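Local coordinates for regulatory protein RecX (Lactobacillus reuteri, PDB 3D5L) that probably modulates the activity of the RecA recombinase in DNA repair, at residues K15-I20 with T56-A61; K62-M67 with L99-G104. One frame throughout, in Å; residues are numbered along the deposited sequence.

Interaction 1. Residues K15-I20 with T56-A61; sequences KGRYNI and TADQQA. With SO4 (sulfate ion), chain C.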
loop_
_atom_site.group_PDB
_atom_site.type_symbol
_atom_site.label_atom_id
_atom_site.label_comp_id
_atom_site.label_asym_id
_atom_site.label_seq_id
_atom_site.Cartn_x
_atom_site.Cartn_y
_atom_site.Cartn_z
ATOM N N LYS A 15 22.527 2.042 -15.099
ATOM C CA LYS A 15 21.579 2.877 -15.832
ATOM C C LYS A 15 20.611 3.701 -14.975
ATOM O O LYS A 15 20.250 3.313 -13.855
ATOM C CB LYS A 15 20.757 2.012 -16.793
ATOM C CG LYS A 15 19.879 0.969 -16.107
ATOM C CD LYS A 15 19.389 -0.083 -17.096
ATOM C CE LYS A 15 18.433 -1.080 -16.444
ATOM N NZ LYS A 15 17.209 -0.383 -15.957
ATOM N N GLY A 16 20.196 4.842 -15.523
ATOM C CA GLY A 16 19.240 5.692 -14.842
ATOM C C GLY A 16 19.763 6.990 -14.269
ATOM O O GLY A 16 18.982 7.914 -14.014
ATOM N N ARG A 17 21.074 7.063 -14.062
ATOM C CA ARG A 17 21.690 8.253 -13.486
ATOM C C ARG A 17 22.823 8.736 -14.377
ATOM O O ARG A 17 23.439 7.936 -15.088
ATOM C CB ARG A 17 22.258 7.930 -12.108
ATOM C CG ARG A 17 21.372 7.078 -11.219
ATOM C CD ARG A 17 20.543 7.925 -10.318
ATOM N NE ARG A 17 21.352 8.891 -9.580
ATOM C CZ ARG A 17 20.844 9.979 -9.017
ATOM N NH1 ARG A 17 19.539 10.211 -9.114
ATOM N NH2 ARG A 17 21.629 10.843 -8.389
ATOM N N TYR A 18 23.113 10.039 -14.311
ATOM C CA TYR A 18 24.171 10.642 -15.121
ATOM C C TYR A 18 25.075 11.571 -14.333
ATOM O O TYR A 18 24.654 12.180 -13.350
ATOM C CB TYR A 18 23.561 11.434 -16.272
ATOM C CG TYR A 18 22.709 10.598 -17.192
ATOM C CD1 TYR A 18 23.260 9.991 -18.329
ATOM C CD2 TYR A 18 21.358 10.374 -16.907
ATOM C CE1 TYR A 18 22.484 9.187 -19.159
ATOM C CE2 TYR A 18 20.577 9.570 -17.725
ATOM C CZ TYR A 18 21.140 8.979 -18.851
ATOM O OH TYR A 18 20.349 8.204 -19.681
ATOM N N ASN A 19 26.322 11.673 -14.776
ATOM C CA ASN A 19 27.285 12.563 -14.152
ATOM C C ASN A 19 27.377 13.798 -15.041
ATOM O O ASN A 19 27.580 13.679 -16.250
ATOM C CB ASN A 19 28.665 11.899 -14.041
ATOM C CG ASN A 19 28.667 10.709 -13.103
ATOM O OD1 ASN A 19 28.069 10.753 -12.031
ATOM N ND2 ASN A 19 29.358 9.640 -13.496
ATOM N N ILE A 20 27.214 14.975 -14.439
ATOM C CA ILE A 20 27.274 16.236 -15.176
ATOM C C ILE A 20 28.548 17.018 -14.879
ATOM O O ILE A 20 28.901 17.248 -13.722
ATOM C CB ILE A 20 26.050 17.132 -14.864
ATOM C CG1 ILE A 20 24.805 16.585 -15.567
ATOM C CG2 ILE A 20 26.295 18.552 -15.348
ATOM C CD1 ILE A 20 24.443 15.181 -15.180
ATOM N N THR A 56 16.893 19.553 -5.472
ATOM C CA THR A 56 15.642 19.213 -4.789
ATOM C C THR A 56 14.834 18.208 -5.608
ATOM O O THR A 56 14.247 17.272 -5.059
ATOM C CB THR A 56 14.748 20.461 -4.555
ATOM O OG1 THR A 56 15.507 21.489 -3.899
ATOM C CG2 THR A 56 13.553 20.093 -3.683
ATOM N N ALA A 57 14.794 18.414 -6.919
ATOM C CA ALA A 57 14.061 17.515 -7.800
ATOM C C ALA A 57 14.713 16.134 -7.779
ATOM O O ALA A 57 14.017 15.124 -7.733
ATOM C CB ALA A 57 14.038 18.067 -9.217
ATOM N N ASP A 58 16.045 16.093 -7.802
ATOM C CA ASP A 58 16.771 14.820 -7.771
ATOM C C ASP A 58 16.554 14.119 -6.425
ATOM O O ASP A 58 16.561 12.891 -6.360
ATOM C CB ASP A 58 18.274 15.039 -8.000
ATOM C CG ASP A 58 19.054 13.724 -8.092
ATOM O OD1 ASP A 58 18.732 12.893 -8.975
ATOM O OD2 ASP A 58 19.987 13.512 -7.281
ATOM N N GLN A 59 16.348 14.889 -5.356
ATOM C CA GLN A 59 16.112 14.282 -4.048
ATOM C C GLN A 59 14.760 13.588 -4.097
ATOM O O GLN A 59 14.567 12.546 -3.476
ATOM C CB GLN A 59 16.067 15.333 -2.936
ATOM C CG GLN A 59 17.295 16.238 -2.826
ATOM C CD GLN A 59 17.075 17.390 -1.840
ATOM O OE1 GLN A 59 17.851 18.352 -1.807
ATOM N NE2 GLN A 59 16.014 17.293 -1.034
ATOM N N GLN A 60 13.819 14.177 -4.829
ATOM C CA GLN A 60 12.485 13.600 -4.937
ATOM C C GLN A 60 12.526 12.389 -5.857
ATOM O O GLN A 60 11.957 11.354 -5.535
ATOM C CB GLN A 60 11.480 14.628 -5.471
ATOM C CG GLN A 60 10.031 14.132 -5.424
ATOM C CD GLN A 60 9.024 15.175 -5.885
ATOM O OE1 GLN A 60 9.004 16.304 -5.387
ATOM N NE2 GLN A 60 8.181 14.798 -6.838
ATOM N N ALA A 61 13.224 12.521 -6.982
ATOM C CA ALA A 61 13.344 11.429 -7.947
ATOM C C ALA A 61 13.961 10.200 -7.286
ATOM O O ALA A 61 13.598 9.069 -7.604
ATOM C CB ALA A 61 14.189 11.868 -9.149
HETATM S S SO4 C . 24.626 9.441 -7.009
HETATM O O1 SO4 C . 24.237 9.382 -8.430
HETATM O O2 SO4 C . 25.995 9.984 -6.931
HETATM O O3 SO4 C . 24.587 8.099 -6.409
HETATM O O4 SO4 C . 23.673 10.303 -6.276
#
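The edges of the Arg17 guanidinium carry this contact. Asp58 OD2 and sulfate O1 both lie at the edge in its plane, Asp58 OD1 sits near that plane, and sulfate O4 comes in obliquely. The guanidinium and carboxylate planes are turned 32° apart. The result is a two-pronged salt bridge with unequal arms. Arg17 NH1 gives the shorter hydrogen bond, 2.8 Å to Asp58 OD1. It meets the syn lone pair of that oxygen, although OD1 is tilted out of the guanidinium plane. Arg17 NH2 reaches Asp58 OD2 at 3.3 Å, a weak bond but a nearly straight one (169°). Sulfate takes the neighbouring edge. Its O1 receives bonds from Arg17 NE at 3.1 Å and from Arg17 NH2 at 3.0 Å, and Arg17 NH2 adds a weak bond to O4. The Arg17 chain bends at chi2 (-94°) and again at chi3, and this turns its end toward the helix. Asp58 is buried, and its OD1 is gripped a second time by the backbone N of Ala31. Gln12 NE2 also bonds the sulfate, which probably came from the crystallisation liquor. The pair is a two-pronged salt bridge whose acid is buried, between an antiparallel sheet and a long helix. It ties strand 17-22 of the N-terminal sheet to helix 48-71, beside the bound sulfate.

Interaction 2. Residues K62-M67 with L99-G104; sequences KAYSRM and LKKLRG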
loop_
_atom_site.group_PDB
_atom_site.type_symbol
_atom_site.label_atom_id
_atom_site.label_comp_id
_atom_site.label_asym_id
_atom_site.label_seq_id
_atom_site.Cartn_x
_atom_site.Cartn_y
_atom_site.Cartn_z
ATOM N N LYS A 62 14.888 10.426 -6.357
ATOM C CA LYS A 62 15.536 9.331 -5.638
ATOM C C LYS A 62 14.564 8.599 -4.707
ATOM O O LYS A 62 14.634 7.378 -4.568
ATOM C CB LYS A 62 16.708 9.860 -4.814
ATOM C CG LYS A 62 17.776 10.540 -5.641
ATOM C CD LYS A 62 18.860 9.584 -6.060
ATOM C CE LYS A 62 19.939 9.548 -5.006
ATOM N NZ LYS A 62 20.394 10.938 -4.755
ATOM N N ALA A 63 13.659 9.336 -4.070
ATOM C CA ALA A 63 12.704 8.705 -3.152
ATOM C C ALA A 63 11.719 7.904 -3.994
ATOM O O ALA A 63 11.254 6.833 -3.606
ATOM C CB ALA A 63 11.973 9.767 -2.326
ATOM N N TYR A 64 11.422 8.433 -5.168
ATOM C CA TYR A 64 10.519 7.765 -6.072
ATOM C C TYR A 64 11.121 6.419 -6.469
ATOM O O TYR A 64 10.435 5.398 -6.436
ATOM C CB TYR A 64 10.295 8.628 -7.313
ATOM C CG TYR A 64 9.344 7.993 -8.293
ATOM C CD1 TYR A 64 7.974 7.909 -8.010
ATOM C CD2 TYR A 64 9.808 7.454 -9.490
ATOM C CE1 TYR A 64 7.086 7.300 -8.901
ATOM C CE2 TYR A 64 8.931 6.842 -10.386
ATOM C CZ TYR A 64 7.572 6.775 -10.083
ATOM O OH TYR A 64 6.704 6.215 -10.988
ATOM N N SER A 65 12.403 6.427 -6.844
ATOM C CA SER A 65 13.112 5.204 -7.244
ATOM C C SER A 65 13.046 4.163 -6.145
ATOM O O SER A 65 12.795 2.988 -6.405
ATOM C CB SER A 65 14.588 5.497 -7.531
ATOM O OG SER A 65 14.721 6.426 -8.580
ATOM N N ARG A 66 13.294 4.590 -4.910
ATOM C CA ARG A 66 13.246 3.664 -3.785
ATOM C C ARG A 66 11.835 3.090 -3.567
ATOM O O ARG A 66 11.699 1.951 -3.125
ATOM C CB ARG A 66 13.749 4.352 -2.526
ATOM C CG ARG A 66 15.197 4.789 -2.633
ATOM C CD ARG A 66 15.807 4.970 -1.261
ATOM N NE ARG A 66 15.543 3.804 -0.420
ATOM C CZ ARG A 66 15.983 3.667 0.826
ATOM N NH1 ARG A 66 16.719 4.625 1.377
ATOM N NH2 ARG A 66 15.663 2.589 1.528
ATOM N N MET A 67 10.783 3.863 -3.857
ATOM C CA MET A 67 9.441 3.315 -3.705
ATOM C C MET A 67 9.263 2.269 -4.819
ATOM O O MET A 67 8.517 1.306 -4.648
ATOM C CB MET A 67 8.354 4.402 -3.811
ATOM C CG MET A 67 8.274 5.366 -2.610
ATOM S SD MET A 67 8.225 4.506 -0.980
ATOM C CE MET A 67 10.003 4.201 -0.658
ATOM N N LEU A 99 2.990 10.083 -4.337
ATOM C CA LEU A 99 1.796 9.237 -4.300
ATOM C C LEU A 99 1.032 9.442 -5.592
ATOM O O LEU A 99 0.522 8.486 -6.181
ATOM C CB LEU A 99 0.866 9.596 -3.138
ATOM C CG LEU A 99 1.261 9.246 -1.703
ATOM C CD1 LEU A 99 0.110 9.619 -0.766
ATOM C CD2 LEU A 99 1.573 7.758 -1.590
ATOM N N LYS A 100 0.952 10.703 -6.012
ATOM C CA LYS A 100 0.266 11.077 -7.239
ATOM C C LYS A 100 0.982 10.481 -8.441
ATOM O O LYS A 100 0.343 9.923 -9.335
ATOM C CB LYS A 100 0.229 12.598 -7.387
ATOM C CG LYS A 100 -0.540 13.072 -8.605
ATOM C CD LYS A 100 -0.453 14.582 -8.755
ATOM C CE LYS A 100 -1.217 15.069 -9.985
ATOM N NZ LYS A 100 -1.103 16.547 -10.140
ATOM N N LYS A 101 2.306 10.605 -8.468
ATOM C CA LYS A 101 3.073 10.063 -9.576
ATOM C C LYS A 101 2.970 8.546 -9.650
ATOM O O LYS A 101 2.831 7.981 -10.735
ATOM C CB LYS A 101 4.547 10.477 -9.488
ATOM C CG LYS A 101 5.393 9.822 -10.581
ATOM C CD LYS A 101 6.768 10.467 -10.772
ATOM C CE LYS A 101 7.459 9.841 -11.995
ATOM N NZ LYS A 101 8.803 10.423 -12.302
ATOM N N LEU A 102 3.042 7.880 -8.502
ATOM C CA LEU A 102 2.941 6.425 -8.473
ATOM C C LEU A 102 1.533 6.012 -8.872
ATOM O O LEU A 102 1.335 5.024 -9.573
ATOM C CB LEU A 102 3.240 5.894 -7.069
ATOM C CG LEU A 102 4.702 5.871 -6.624
ATOM C CD1 LEU A 102 4.751 5.642 -5.116
ATOM C CD2 LEU A 102 5.458 4.779 -7.384
ATOM N N ARG A 103 0.559 6.785 -8.412
ATOM C CA ARG A 103 -0.841 6.522 -8.703
ATOM C C ARG A 103 -1.069 6.668 -10.210
ATOM O O ARG A 103 -1.717 5.829 -10.841
ATOM C CB ARG A 103 -1.709 7.515 -7.925
ATOM C CG ARG A 103 -3.106 7.028 -7.601
ATOM C CD ARG A 103 -3.866 8.108 -6.851
ATOM N NE ARG A 103 -3.508 8.205 -5.435
ATOM C CZ ARG A 103 -3.338 9.357 -4.791
ATOM N NH1 ARG A 103 -3.481 10.511 -5.439
ATOM N NH2 ARG A 103 -3.051 9.360 -3.493
ATOM N N GLY A 104 -0.517 7.734 -10.781
ATOM C CA GLY A 104 -0.644 7.961 -12.209
ATOM C C GLY A 104 -0.061 6.825 -13.038
ATOM O O GLY A 104 -0.575 6.517 -14.115
#
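Tyr64 holds CG anti to its own N (chi1 -179°), and this sends its ring across to residues 99-104 of helix 92-104. Lys101 has the same first torsion (175°) and an extended chain beyond it, which crosses the tyrosine at about a right angle. The methylenes of Lys101 therefore run over one face of the ring. Lys101 CG lies 3.5 Å from Tyr64 CE1. Farther along, Lys101 CE makes a CH-pi contact, 3.9 Å from the Tyr64 ring centroid. The ammonium follows it over the same face, with Lys101 NZ 4.4 Å from the Tyr64 centroid in a cation-pi interaction. Leu102 and the tyrosine lie alongside each other and point opposite ways. Leu102 CD2 approaches Tyr64 CE1 obliquely and closely, at 3.4 Å. The other methyl of Leu102, CD1, meets Met67 CB at 4.0 Å. Met67 then turns its end away, to Lys84 and Leu85 of helix 78-87. Leu107 touches both Tyr64 and Leu102 from the following loop. Replacing Tyr64 by an alanine would probably leave the Lys101 ammonium without its aromatic face and open a gap beside Leu102 CD2. The two segment axes cross at -48° and approach to 11.0 Å. This is helix-helix packing within the first of the three-helix domains of RecX, which belong to the helix-turn-helix clan.

Overall arrangement
Helix 48-71 serves both contacts, with residues 56-61 in interaction 1 and 62-67 directly after them in interaction 2. The centres lie 14 Å apart. Both segments of interaction 1 precede those of interaction 2 in sequence. They also touch, since Arg17 NH1 of interaction 1 lies 3.2 Å from Lys62 CD of interaction 2. Interaction 1 joins the helix to the N-terminal antiparallel sheet. Interaction 2 joins it to helix 92-104 in the first three-helix domain. One continuous helix thus connects sheet and helical domain, probably helping to fix how they are placed in this elongated chain.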